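Local coordinates for metallo-beta-lactamase domain-containing protein 1 (Thermotoga maritima, PDB 1ZTC) that binds two nickel ions in a metallo-beta-lactamase fold and is probably a metal-dependent hydrolase, perhaps an endoribonuclease that cleaves RNA, at residues G167-T172 and I204-F209. Numbering follows the deposited sequence.
Sequences GRVLIT and IDLLVF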
# COMPACT_ATOMS: atom_id res chain seq x y z
N GLY A 167 28.47 15.44 0.34
CA GLY A 167 29.43 15.28 -0.72
C GLY A 167 28.76 15.33 -2.09
O GLY A 167 27.82 16.08 -2.30
N ARG A 168 29.29 14.53 -3.01
CA ARG A 168 28.86 14.50 -4.40
C ARG A 168 27.74 13.47 -4.51
O ARG A 168 27.94 12.29 -4.22
CB ARG A 168 30.04 14.19 -5.36
CG ARG A 168 29.57 13.98 -6.79
CD ARG A 168 30.66 14.08 -7.84
NE ARG A 168 31.08 15.46 -8.03
CZ ARG A 168 31.79 15.90 -9.05
NH1 ARG A 168 32.11 17.19 -9.11
NH2 ARG A 168 32.21 15.08 -10.00
N VAL A 169 26.57 13.96 -4.87
CA VAL A 169 25.33 13.16 -4.83
C VAL A 169 24.73 13.07 -6.22
O VAL A 169 24.58 14.09 -6.90
CB VAL A 169 24.29 13.79 -3.85
CG1 VAL A 169 23.03 12.96 -3.78
CG2 VAL A 169 24.89 13.96 -2.46
N LEU A 170 24.40 11.86 -6.63
CA LEU A 170 23.70 11.64 -7.89
C LEU A 170 22.22 11.32 -7.65
O LEU A 170 21.89 10.29 -7.03
CB LEU A 170 24.33 10.51 -8.70
CG LEU A 170 23.71 10.24 -10.09
CD1 LEU A 170 23.77 11.45 -10.97
CD2 LEU A 170 24.34 9.07 -10.77
N ILE A 171 21.36 12.23 -8.11
CA ILE A 171 19.92 12.00 -8.18
C ILE A 171 19.66 11.25 -9.50
O ILE A 171 19.73 11.82 -10.58
CB ILE A 171 19.13 13.32 -8.18
CG1 ILE A 171 19.60 14.27 -7.06
CG2 ILE A 171 17.59 13.02 -8.12
CD1 ILE A 171 19.59 13.70 -5.70
N THR A 172 19.45 9.95 -9.41
CA THR A 172 19.46 9.10 -10.62
C THR A 172 18.24 9.27 -11.46
O THR A 172 18.32 9.26 -12.71
CB THR A 172 19.60 7.61 -10.26
OG1 THR A 172 18.45 7.15 -9.54
CG2 THR A 172 20.85 7.37 -9.45
N ILE A 204 31.36 9.05 -6.62
CA ILE A 204 30.39 9.86 -5.89
C ILE A 204 30.22 9.33 -4.47
O ILE A 204 30.58 8.20 -4.17
CB ILE A 204 29.04 9.90 -6.59
CG1 ILE A 204 28.43 8.50 -6.68
CG2 ILE A 204 29.17 10.54 -7.98
CD1 ILE A 204 27.07 8.49 -7.34
N ASP A 205 29.62 10.15 -3.61
CA ASP A 205 29.42 9.79 -2.22
C ASP A 205 28.06 9.13 -1.98
O ASP A 205 27.94 8.32 -1.09
CB ASP A 205 29.59 11.02 -1.33
CG ASP A 205 30.97 11.54 -1.39
OD1 ASP A 205 31.85 10.84 -0.83
OD2 ASP A 205 31.19 12.63 -2.01
N LEU A 206 27.06 9.44 -2.79
CA LEU A 206 25.70 8.98 -2.57
C LEU A 206 24.89 8.87 -3.85
O LEU A 206 24.85 9.81 -4.68
CB LEU A 206 24.96 9.93 -1.63
CG LEU A 206 23.67 9.39 -0.97
CD1 LEU A 206 23.99 8.28 0.00
CD2 LEU A 206 23.01 10.54 -0.21
N LEU A 207 24.19 7.75 -3.96
CA LEU A 207 23.17 7.54 -4.99
C LEU A 207 21.80 7.74 -4.38
O LEU A 207 21.45 7.06 -3.40
CB LEU A 207 23.24 6.12 -5.54
CG LEU A 207 24.49 5.81 -6.36
CD1 LEU A 207 24.83 4.32 -6.26
CD2 LEU A 207 24.33 6.27 -7.81
N VAL A 208 21.04 8.68 -4.92
CA VAL A 208 19.68 8.93 -4.46
C VAL A 208 18.71 8.42 -5.52
O VAL A 208 18.53 9.02 -6.57
CB VAL A 208 19.45 10.43 -4.17
CG1 VAL A 208 17.98 10.73 -3.82
CG2 VAL A 208 20.37 10.89 -3.01
N PHE A 209 18.08 7.29 -5.21
CA PHE A 209 17.12 6.64 -6.08
C PHE A 209 15.72 7.25 -5.86
O PHE A 209 15.44 7.83 -4.82
CB PHE A 209 17.05 5.14 -5.80
CG PHE A 209 18.38 4.45 -5.82
CD1 PHE A 209 19.08 4.30 -7.01
CD2 PHE A 209 18.91 3.92 -4.66
CE1 PHE A 209 20.32 3.67 -7.02
CE2 PHE A 209 20.12 3.27 -4.68
CZ PHE A 209 20.82 3.15 -5.85
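V169 and V208 press methyl to methyl, CG1 to CG2 at 3.5 Å, a tight diagonal fit between the parallel strands 169-171 and 206-208. With CG1 anti to the backbone N (chi1 -179°), V169 sends that branch forward to V208, while its CG2 lies alongside CB of L206. I171 runs beside V208 and points the same way, its CD1 folded back to 3.6 Å from V208 CB. On the other face, CD1 of I204 rests against CB of L170, and CD2 of L207 touches both the CD2 methyl of L170 and CG2 of T172, the threonine coming in at nearly a right angle. F197 and L198 of helix 192-201 cover L170.

Backbone bonds run from L170 N to L206 O, V208 N to L170 O and T172 N to V208 O. Ahead of strand 206-208, D205 turns its carboxylate back so that OD2 takes R168 N through its anti lone pair (2.9 Å, 170° at the hydrogen), and D205 N returns a bond to R168 O at 2.8 Å. The same OD2 also pairs with R203, whereas the R168 guanidinium leads away to D162. The R168 side chain crosses that of I204 at about a right angle, CG against CG2.

Helices 179-187 and 192-201 connect the strands, a beta-alpha-beta crossover that adds edge strand 206-208 to the second sheet of the metallo-beta-lactamase αββα sandwich; both strands lead toward the dinickel site, which D174 and H211 help form.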